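Local atomic coordinates of Phi class glutathione transferase GSTF1 (Populus tremula x Populus tremuloides, PDB entry 4RI6), a protein that binds glutathione and probably catalyses its transfer to electrophilic substrates RX, yielding an S-substituted glutathione and a halide anion. Residues Y8-S13 against I35-G40; L23-V28 against K83-L88; I146-L151 against R189-R194. All blocks are in the same frame, centred on the assembly; numbering follows the deposited sequence. Where two conformers were deposited one is given.

Contact 1 (Y8-S13 against I35-G40). With GSH (glutathione), chain C.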
loop_
_atom_site.group_PDB
_atom_site.type_symbol
_atom_site.label_atom_id
_atom_site.label_comp_id
_atom_site.label_asym_id
_atom_site.label_seq_id
_atom_site.Cartn_x
_atom_site.Cartn_y
_atom_site.Cartn_z
ATOM N N TYR A 8 19.145 -1.622 -5.424
ATOM C CA TYR A 8 19.928 -1.297 -4.234
ATOM C C TYR A 8 19.378 -1.995 -3.004
ATOM O O TYR A 8 18.181 -1.857 -2.688
ATOM C CB TYR A 8 19.921 0.215 -3.959
ATOM C CG TYR A 8 20.652 1.045 -4.971
ATOM C CD1 TYR A 8 20.095 1.333 -6.200
ATOM C CD2 TYR A 8 21.911 1.546 -4.688
ATOM C CE1 TYR A 8 20.777 2.108 -7.127
ATOM C CE2 TYR A 8 22.594 2.321 -5.596
ATOM C CZ TYR A 8 22.029 2.591 -6.817
ATOM O OH TYR A 8 22.716 3.366 -7.723
ATOM N N GLY A 9 20.244 -2.704 -2.292
ATOM C CA GLY A 9 19.890 -3.260 -0.997
ATOM C C GLY A 9 20.285 -4.720 -0.828
ATOM O O GLY A 9 20.615 -5.390 -1.799
ATOM N N PRO A 10 20.222 -5.231 0.413
ATOM C CA PRO A 10 20.601 -6.622 0.706
ATOM C C PRO A 10 19.455 -7.609 0.523
ATOM O O PRO A 10 18.321 -7.293 0.834
ATOM C CB PRO A 10 21.002 -6.562 2.170
ATOM C CG PRO A 10 20.083 -5.519 2.742
ATOM C CD PRO A 10 19.839 -4.504 1.634
ATOM N N PRO A 11 19.754 -8.820 0.057
ATOM C CA PRO A 11 18.643 -9.764 -0.081
ATOM C C PRO A 11 17.986 -10.191 1.247
ATOM O O PRO A 11 16.852 -10.656 1.207
ATOM C CB PRO A 11 19.281 -10.951 -0.796
ATOM C CG PRO A 11 20.701 -10.702 -0.864
ATOM C CD PRO A 11 20.989 -9.299 -0.580
ATOM N N LEU A 12 18.612 -9.983 2.395
ATOM C CA LEU A 12 17.931 -10.289 3.671
ATOM C C LEU A 12 16.738 -9.363 3.907
ATOM O O LEU A 12 15.849 -9.677 4.697
ATOM C CB LEU A 12 18.904 -10.200 4.866
ATOM C CG LEU A 12 19.603 -8.853 5.132
ATOM C CD1 LEU A 12 18.739 -7.886 5.940
ATOM C CD2 LEU A 12 20.921 -9.073 5.843
ATOM N N SER A 13 16.691 -8.231 3.208
ATOM C CA SER A 13 15.568 -7.315 3.375
ATOM C C SER A 13 14.306 -7.856 2.705
ATOM O O SER A 13 14.330 -8.307 1.567
ATOM C CB SER A 13 15.899 -5.931 2.790
ATOM O OG SER A 13 14.712 -5.272 2.330
ATOM N N ILE A 35 23.757 -2.759 0.165
ATOM C CA ILE A 35 23.606 -1.731 1.197
ATOM C C ILE A 35 23.532 -2.412 2.571
ATOM O O ILE A 35 22.577 -3.160 2.821
ATOM C CB ILE A 35 22.310 -0.890 0.987
ATOM C CG1 ILE A 35 22.245 -0.268 -0.417
ATOM C CG2 ILE A 35 22.187 0.157 2.063
ATOM C CD1 ILE A 35 23.187 0.899 -0.650
ATOM N N ASP A 36 24.494 -2.162 3.463
ATOM C CA ASP A 36 24.527 -2.838 4.771
ATOM C C ASP A 36 23.703 -2.059 5.800
ATOM O O ASP A 36 24.112 -1.007 6.263
ATOM C CB ASP A 36 25.983 -3.030 5.258
ATOM C CG ASP A 36 26.090 -3.903 6.512
ATOM O OD1 ASP A 36 25.181 -3.882 7.371
ATOM O OD2 ASP A 36 27.116 -4.611 6.643
ATOM N N LEU A 37 22.537 -2.603 6.161
ATOM C CA LEU A 37 21.603 -1.929 7.056
ATOM C C LEU A 37 22.115 -1.890 8.487
ATOM O O LEU A 37 21.823 -0.964 9.227
ATOM C CB LEU A 37 20.225 -2.612 7.008
ATOM C CG LEU A 37 19.584 -2.715 5.624
ATOM C CD1 LEU A 37 18.247 -3.474 5.659
ATOM C CD2 LEU A 37 19.406 -1.322 5.021
ATOM N N SER A 38 22.893 -2.886 8.886
ATOM C CA SER A 38 23.470 -2.878 10.222
ATOM C C SER A 38 24.500 -1.754 10.369
ATOM O O SER A 38 24.781 -1.324 11.488
ATOM C CB SER A 38 24.114 -4.229 10.551
ATOM O OG SER A 38 25.381 -4.367 9.930
ATOM N N LYS A 39 25.056 -1.280 9.250
ATOM C CA LYS A 39 26.054 -0.206 9.272
ATOM C C LYS A 39 25.493 1.149 8.823
ATOM O O LYS A 39 26.249 2.115 8.648
ATOM C CB LYS A 39 27.250 -0.575 8.389
ATOM C CG LYS A 39 27.962 -1.837 8.826
ATOM C CD LYS A 39 29.152 -2.142 7.933
ATOM C CE LYS A 39 29.749 -3.501 8.261
ATOM N NZ LYS A 39 29.904 -3.692 9.729
ATOM N N GLY A 40 24.179 1.226 8.627
ATOM C CA GLY A 40 23.543 2.495 8.296
ATOM C C GLY A 40 23.886 3.032 6.916
ATOM O O GLY A 40 23.768 4.240 6.669
HETATM N N1 GSH C . 7.672 0.515 2.168
HETATM C CA1 GSH C . 9.046 0.306 1.748
HETATM C C1 GSH C . 9.202 -0.588 0.534
HETATM O O11 GSH C . 8.367 -1.462 0.411
HETATM O O12 GSH C . 10.110 -0.422 -0.313
HETATM C CB1 GSH C . 9.647 -0.373 2.957
HETATM C CG1 GSH C . 11.129 -0.143 2.953
HETATM C CD1 GSH C . 11.711 -0.620 4.252
HETATM O OE1 GSH C . 11.183 -0.441 5.332
HETATM N N2 GSH C . 12.867 -1.223 4.086
HETATM C CA2 GSH C . 13.704 -1.758 5.115
HETATM C C2 GSH C . 14.806 -0.762 5.352
HETATM O O2 GSH C . 15.227 -0.139 4.405
HETATM C CB2 GSH C . 14.197 -3.108 4.579
HETATM S SG2 GSH C . 13.066 -4.463 4.967
HETATM N N3 GSH C . 15.255 -0.643 6.606
HETATM C CA3 GSH C . 16.365 0.212 6.967
HETATM C C3 GSH C . 15.919 1.556 7.478
HETATM O O31 GSH C . 14.701 1.834 7.470
HETATM O O32 GSH C . 16.791 2.344 7.893
#
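Ile35 packs on the backbone where strand 5-8 ends, at Tyr8 and Gly9. With CG1 beside the backbone N of its own residue (chi1 -55°), the longer branch is directed at the end of strand 5-8: Ile35 CG1 comes within 3.7 Å of Gly9 N and packs on Tyr8 CB, and Ile35 CD1 reaches the edge of the Tyr8 ring, near its plane. The backbone bend at Gly9, with phi at 133°, suits a residue without a side chain. The carbonyl of Ile35 points at the CD and CG carbons of Pro10, with Ile35 O 3.3 Å from Pro10 CD. Asp36 turns its carboxylate from the contact and into its own turn, where Ser38 OG donates to Asp36 OD1 at 2.6 Å, on the syn side. Its backbone N is held by Glu41. Both chains leave the ends of neighbouring parallel strands, 5-8 and 30-33, of the thioredoxin-like domain, with helix 14-25 as the crossover between them; in glutathione transferases the glutathione site lies beyond the C-terminal ends of these strands. Leu37 points toward 8-13 and crosses the Pro10 ring at about a right angle, Leu37 CD1 lying 4.0 Å from Pro10 CG and 4.4 Å from Leu12 CD1. The other methyl faces the ligand, Leu37 CD2 being 3.9 Å from CA3 of the glutathione. Behind CD1 stands Ser13, the N-cap of helix 14-25, whose OG bonds Val16 N and also comes within 3.2 Å of the glutathione SG2; a serine at this place is a feature of the Phi class. Beyond Leu37 the chain curls away, and Lys39 N bonds back to Asp36 O at 3.1 Å.

Contact 2 (L23-V28 against K83-L88). Unlike the reference sequence in segment 83-88: Lys86 (reference Arg).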
loop_
_atom_site.group_PDB
_atom_site.type_symbol
_atom_site.label_atom_id
_atom_site.label_comp_id
_atom_site.label_asym_id
_atom_site.label_seq_id
_atom_site.Cartn_x
_atom_site.Cartn_y
_atom_site.Cartn_z
ATOM N N LEU A 23 11.656 -9.599 -10.338
ATOM C CA LEU A 23 12.598 -9.569 -11.442
ATOM C C LEU A 23 12.797 -10.966 -12.007
ATOM O O LEU A 23 12.838 -11.158 -13.214
ATOM C CB LEU A 23 13.932 -8.976 -10.987
ATOM C CG LEU A 23 13.880 -7.475 -10.704
ATOM C CD1 LEU A 23 15.075 -7.043 -9.899
ATOM C CD2 LEU A 23 13.825 -6.722 -12.014
ATOM N N ILE A 24 12.910 -11.950 -11.122
ATOM C CA ILE A 24 13.195 -13.315 -11.554
ATOM C C ILE A 24 11.976 -13.926 -12.263
ATOM O O ILE A 24 12.118 -14.540 -13.319
ATOM C CB ILE A 24 13.626 -14.180 -10.369
ATOM C CG1 ILE A 24 14.989 -13.708 -9.852
ATOM C CG2 ILE A 24 13.712 -15.639 -10.786
ATOM C CD1 ILE A 24 15.356 -14.229 -8.468
ATOM N N GLU A 25 10.781 -13.723 -11.706
ATOM C CA GLU A 25 9.555 -14.118 -12.382
ATOM C C GLU A 25 9.448 -13.484 -13.752
ATOM O O GLU A 25 8.982 -14.118 -14.701
ATOM C CB GLU A 25 8.333 -13.728 -11.547
ATOM C CG GLU A 25 8.121 -14.591 -10.302
ATOM C CD GLU A 25 7.470 -15.951 -10.578
ATOM O OE1 GLU A 25 6.781 -16.110 -11.609
ATOM O OE2 GLU A 25 7.635 -16.859 -9.736
ATOM N N LYS A 26 9.868 -12.223 -13.857
ATOM C CA LYS A 26 9.748 -11.509 -15.123
ATOM C C LYS A 26 10.937 -11.709 -16.051
ATOM O O LYS A 26 10.960 -11.125 -17.132
ATOM C CB LYS A 26 9.546 -10.014 -14.866
ATOM C CG LYS A 26 8.228 -9.733 -14.169
ATOM C CD LYS A 26 7.013 -10.216 -14.961
ATOM C CE LYS A 26 6.956 -9.656 -16.377
ATOM N NZ LYS A 26 5.704 -10.035 -17.100
ATOM N N ASP A 27 11.904 -12.532 -15.636
ATOM C CA ASP A 27 13.073 -12.849 -16.455
ATOM C C ASP A 27 13.854 -11.579 -16.787
ATOM O O ASP A 27 14.368 -11.434 -17.885
ATOM C CB ASP A 27 12.619 -13.572 -17.737
ATOM C CG ASP A 27 13.771 -14.116 -18.560
ATOM O OD1 ASP A 27 14.834 -14.429 -17.982
ATOM O OD2 ASP A 27 13.600 -14.214 -19.800
ATOM N N VAL A 28 13.907 -10.642 -15.845
ATOM C CA VAL A 28 14.613 -9.389 -16.067
ATOM C C VAL A 28 15.995 -9.457 -15.453
ATOM O O VAL A 28 16.122 -9.610 -14.240
ATOM C CB VAL A 28 13.855 -8.208 -15.476
ATOM C CG1 VAL A 28 14.638 -6.918 -15.679
ATOM C CG2 VAL A 28 12.492 -8.114 -16.120
ATOM N N LYS A 83 7.252 -10.324 -21.114
ATOM C CA LYS A 83 8.456 -11.069 -20.777
ATOM C C LYS A 83 8.184 -11.987 -19.586
ATOM O O LYS A 83 7.340 -11.667 -18.740
ATOM C CB LYS A 83 9.585 -10.085 -20.452
ATOM C CG LYS A 83 10.990 -10.507 -20.770
ATOM C CD LYS A 83 11.934 -9.361 -20.441
ATOM C CE LYS A 83 13.393 -9.789 -20.354
ATOM N NZ LYS A 83 13.744 -10.989 -21.167
ATOM N N GLY A 84 8.890 -13.118 -19.526
ATOM C CA GLY A 84 8.833 -13.989 -18.371
ATOM C C GLY A 84 7.417 -14.416 -18.084
ATOM O O GLY A 84 6.681 -14.746 -19.001
ATOM N N ASN A 85 7.045 -14.410 -16.809
ATOM C CA ASN A 85 5.678 -14.699 -16.409
ATOM C C ASN A 85 4.751 -13.542 -16.822
ATOM O O ASN A 85 4.691 -12.518 -16.146
ATOM C CB ASN A 85 5.632 -14.935 -14.898
ATOM C CG ASN A 85 4.259 -15.354 -14.399
ATOM O OD1 ASN A 85 3.274 -15.318 -15.129
ATOM N ND2 ASN A 85 4.193 -15.742 -13.135
ATOM N N LYS A 86 4.026 -13.717 -17.920
ATOM C CA LYS A 86 3.187 -12.648 -18.452
ATOM C C LYS A 86 1.988 -12.325 -17.565
ATOM O O LYS A 86 1.483 -11.201 -17.588
ATOM C CB LYS A 86 2.688 -13.006 -19.849
ATOM C CG LYS A 86 3.807 -13.265 -20.837
ATOM C CD LYS A 86 3.310 -13.243 -22.261
ATOM C CE LYS A 86 4.393 -13.674 -23.224
ATOM N NZ LYS A 86 3.971 -13.494 -24.637
ATOM N N SER A 87 1.520 -13.300 -16.792
ATOM C CA SER A 87 0.286 -13.127 -16.038
ATOM C C SER A 87 0.513 -12.627 -14.615
ATOM O O SER A 87 -0.446 -12.522 -13.854
ATOM C CB SER A 87 -0.487 -14.441 -15.969
ATOM O OG SER A 87 0.091 -15.295 -14.994
ATOM N N LEU A 88 1.755 -12.310 -14.254
ATOM C CA LEU A 88 2.079 -12.064 -12.843
ATOM C C LEU A 88 1.200 -10.973 -12.228
ATOM O O LEU A 88 0.770 -11.094 -11.077
ATOM C CB LEU A 88 3.565 -11.709 -12.685
ATOM C CG LEU A 88 4.069 -11.524 -11.245
ATOM C CD1 LEU A 88 3.935 -12.813 -10.411
ATOM C CD2 LEU A 88 5.514 -11.056 -11.241
HETATM O O HOH W 1 11.081 -14.127 -21.215
#
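Lys26 NZ bonds two backbone carbonyls of 83-88, Lys83 O and Asn85 O, each at 2.8 Å. It meets the first in the carbonyl plane and stands above the plane of the second, so a single ammonium group bridges the bend at Gly84. This happens at the C-terminal end of helix 14-25 of the thioredoxin-like domain, which closes in a Schellman motif with Asp27 at positive phi; the partner loop connects that domain to the helical one. Bends at chi2 and chi3 fold the lysine round to the loop although its first bond leads away. Glu25 and Asn85 make a double link. Asn85 N donates to Glu25 O at 2.9 Å and almost straight (170°), while Asn85 ND2 gives an equally straight bond of 3.0 Å to Glu25 OE1, the two side chains running alongside each other. The remaining oxygen, Glu25 OE2, is taken by Arg202 and Ser204, which draws the start of helix 203-214 into the network. Asn85 OD1 in turn accepts from Ser87 N, an Asx turn that fixes the amide's rotation. Farther out, Asp27 OD2 forms a long salt bridge of 3.5 Å with Lys83 NZ, and a water joins the same oxygen to Gly84 N. Among the apolar groups, Leu88 CD2 touches Glu25 CB at 3.9 Å and Lys26 CD at 4.1 Å.

Contact 3 (I146-L151 against R189-R194); sequences IYEQKL and RKNVNR
Glu148 reaches the start of helix 190-200 through two torsions: its CG stands opposite the backbone N (chi1 179°), and a bend at chi2 (66°) then swings the carboxylate over Asn191 and Val192. There it takes the N-H groups of the first turn separately. Asn191 N donates to Glu148 OE2 at 2.8 Å, on the syn lone pair, and Val192 N to Glu148 OE1, also at 2.8 Å. The negative group thus sits at the amino end of a helix, which would be expected to favour its charged form. Two waters extend the site from OE2, one to Lys190 NZ and the other to Lys190 N. The Asn191 side chain comes back across the carboxylate, its amide stacked nearly parallel to it, and Asn191 ND2 gives an almost straight bond to Glu148 O at 2.9 Å. At the end of helix 130-150, Leu151 O is gripped end-on by the Arg194 guanidinium, lying in its plane, with bonds of 3.0 Å to Arg194 NH1 and 2.9 Å to Arg194 NH2. The same NH2 also bonds Arg155 O, joining the following loop to the contact. Val192 CG2 also packs on Tyr147 CB and Leu151 CD1, while the Tyr147 ring turns away to His169 and to Phe53 of the second subunit. The short helical segments approach to 8.0 Å and are inclined by 77°, so one helix start is set crosswise on another helix's end, within the all-helical C-terminal domain of the glutathione transferase fold.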
loop_
_atom_site.group_PDB
_atom_site.type_symbol
_atom_site.label_atom_id
_atom_site.label_comp_id
_atom_site.label_asym_id
_atom_site.label_seq_id
_atom_site.Cartn_x
_atom_site.Cartn_y
_atom_site.Cartn_z
ATOM N N ILE A 146 -9.350 -15.069 7.472
ATOM C CA ILE A 146 -10.022 -14.613 6.270
ATOM C C ILE A 146 -9.392 -15.243 5.034
ATOM O O ILE A 146 -10.099 -15.703 4.128
ATOM C CB ILE A 146 -10.000 -13.087 6.175
ATOM C CG1 ILE A 146 -10.783 -12.517 7.348
ATOM C CG2 ILE A 146 -10.571 -12.629 4.838
ATOM C CD1 ILE A 146 -10.613 -11.073 7.558
ATOM N N TYR A 147 -8.065 -15.327 5.014
ATOM C CA TYR A 147 -7.380 -15.997 3.919
ATOM C C TYR A 147 -7.763 -17.464 3.862
ATOM O O TYR A 147 -7.884 -18.020 2.790
ATOM C CB TYR A 147 -5.863 -15.890 4.048
ATOM C CG TYR A 147 -5.233 -14.544 3.763
ATOM C CD1 TYR A 147 -5.985 -13.376 3.685
ATOM C CD2 TYR A 147 -3.863 -14.456 3.548
ATOM C CE1 TYR A 147 -5.364 -12.159 3.425
ATOM C CE2 TYR A 147 -3.257 -13.264 3.287
ATOM C CZ TYR A 147 -4.011 -12.121 3.224
ATOM O OH TYR A 147 -3.369 -10.938 2.958
ATOM N N GLU A 148 -7.920 -18.093 5.021
ATOM C CA GLU A 148 -8.282 -19.510 5.062
ATOM C C GLU A 148 -9.596 -19.746 4.316
ATOM O O GLU A 148 -9.739 -20.710 3.584
ATOM C CB GLU A 148 -8.386 -19.993 6.505
ATOM C CG GLU A 148 -8.793 -21.472 6.645
ATOM C CD GLU A 148 -7.747 -22.435 6.105
ATOM O OE1 GLU A 148 -6.613 -21.981 5.839
ATOM O OE2 GLU A 148 -8.065 -23.643 5.956
ATOM N N GLN A 149 -10.550 -18.835 4.497
ATOM C CA GLN A 149 -11.834 -18.944 3.823
ATOM C C GLN A 149 -11.676 -18.701 2.309
ATOM O O GLN A 149 -12.154 -19.482 1.487
ATOM C CB GLN A 149 -12.848 -17.971 4.470
ATOM C CG GLN A 149 -13.188 -18.350 5.941
ATOM C CD GLN A 149 -13.870 -17.248 6.786
ATOM O OE1 GLN A 149 -13.427 -16.097 6.834
ATOM N NE2 GLN A 149 -14.935 -17.631 7.495
ATOM N N LYS A 150 -10.963 -17.642 1.949
ATOM C CA LYS A 150 -10.709 -17.299 0.558
ATOM C C LYS A 150 -10.012 -18.426 -0.191
ATOM O O LYS A 150 -10.371 -18.765 -1.332
ATOM C CB LYS A 150 -9.855 -16.026 0.497
ATOM C CG LYS A 150 -9.540 -15.514 -0.915
ATOM C CD LYS A 150 -10.806 -14.967 -1.587
ATOM C CE LYS A 150 -10.580 -14.429 -3.018
ATOM N NZ LYS A 150 -10.292 -15.494 -3.993
ATOM N N LEU A 151 -9.007 -19.006 0.455
ATOM C CA LEU A 151 -8.179 -20.029 -0.184
ATOM C C LEU A 151 -8.873 -21.411 -0.202
ATOM O O LEU A 151 -8.371 -22.360 -0.787
ATOM C CB LEU A 151 -6.809 -20.085 0.494
ATOM C CG LEU A 151 -5.985 -18.815 0.230
ATOM C CD1 LEU A 151 -4.849 -18.716 1.192
ATOM C CD2 LEU A 151 -5.484 -18.764 -1.198
ATOM N N ARG A 189 -3.462 -23.750 9.589
ATOM C CA ARG A 189 -4.625 -23.416 8.769
ATOM C C ARG A 189 -4.473 -24.161 7.443
ATOM O O ARG A 189 -3.563 -23.889 6.678
ATOM C CB ARG A 189 -4.695 -21.898 8.562
ATOM C CG ARG A 189 -5.125 -21.147 9.807
ATOM C CD ARG A 189 -4.989 -19.617 9.665
ATOM N NE ARG A 189 -5.590 -18.991 10.831
ATOM C CZ ARG A 189 -5.007 -18.878 12.018
ATOM N NH1 ARG A 189 -3.740 -19.227 12.195
ATOM N NH2 ARG A 189 -5.703 -18.428 13.037
ATOM N N LYS A 190 -5.344 -25.123 7.175
ATOM C CA LYS A 190 -5.067 -26.063 6.096
ATOM C C LYS A 190 -5.002 -25.417 4.711
ATOM O O LYS A 190 -4.090 -25.714 3.951
ATOM C CB LYS A 190 -6.084 -27.225 6.104
ATOM C CG LYS A 190 -7.475 -26.944 5.562
ATOM C CD LYS A 190 -8.253 -28.246 5.380
ATOM C CE LYS A 190 -9.631 -27.990 4.789
ATOM N NZ LYS A 190 -10.533 -27.365 5.788
ATOM N N ASN A 191 -5.925 -24.532 4.367
ATOM C CA ASN A 191 -5.855 -23.906 3.045
ATOM C C ASN A 191 -4.682 -22.926 2.943
ATOM O O ASN A 191 -4.025 -22.860 1.917
ATOM C CB ASN A 191 -7.161 -23.190 2.701
ATOM C CG ASN A 191 -8.350 -24.115 2.666
ATOM O OD1 ASN A 191 -8.231 -25.307 2.362
ATOM N ND2 ASN A 191 -9.508 -23.567 2.983
ATOM N N VAL A 192 -4.444 -22.156 4.001
ATOM C CA VAL A 192 -3.300 -21.243 4.049
ATOM C C VAL A 192 -2.010 -22.037 3.932
ATOM O O VAL A 192 -1.090 -21.636 3.238
ATOM C CB VAL A 192 -3.321 -20.400 5.350
ATOM C CG1 VAL A 192 -2.013 -19.638 5.561
ATOM C CG2 VAL A 192 -4.468 -19.430 5.272
ATOM N N ASN A 193 -1.954 -23.181 4.595
ATOM C CA ASN A 193 -0.759 -23.995 4.533
ATOM C C ASN A 193 -0.515 -24.540 3.127
ATOM O O ASN A 193 0.609 -24.575 2.658
ATOM C CB ASN A 193 -0.838 -25.139 5.550
ATOM C CG ASN A 193 0.395 -25.994 5.530
ATOM O OD1 ASN A 193 1.460 -25.593 5.992
ATOM N ND2 ASN A 193 0.254 -27.186 4.988
ATOM N N ARG A 194 -1.578 -24.932 2.441
ATOM C CA ARG A 194 -1.473 -25.408 1.060
ATOM C C ARG A 194 -0.906 -24.312 0.164
ATOM O O ARG A 194 0.059 -24.516 -0.599
ATOM C CB ARG A 194 -2.838 -25.839 0.541
ATOM C CG ARG A 194 -2.826 -26.323 -0.889
ATOM C CD ARG A 194 -4.163 -26.150 -1.533
ATOM N NE ARG A 194 -4.433 -24.739 -1.832
ATOM C CZ ARG A 194 -5.549 -24.099 -1.528
ATOM N NH1 ARG A 194 -6.519 -24.698 -0.841
ATOM N NH2 ARG A 194 -5.682 -22.834 -1.887
HETATM O O HOH W 2 -10.367 -24.718 6.319
HETATM O O HOH W 3 -7.819 -25.058 8.785
#

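Overall arrangement
Contacts 1 and 2 interleave along the chain, in the order 8-13, 23-28, 35-40 and 83-88, and contact 3 follows both. The first two share helix 14-25: it starts directly after 8-13 and ends within 23-28, so contact 1 lies at the glutathione end of the thioredoxin-like domain and contact 2 at the opposite end of that helix, their centres 25 Å apart. Contact 2 ties this domain to the linker before helix 93-122. Contact 3 belongs to the helical domain, with centres 33 Å from contact 1 and 26 Å from contact 2, beside the second subunit. None touches another, and they lie respectively at the ligand pocket, at the junction of the domains and in the helical domain.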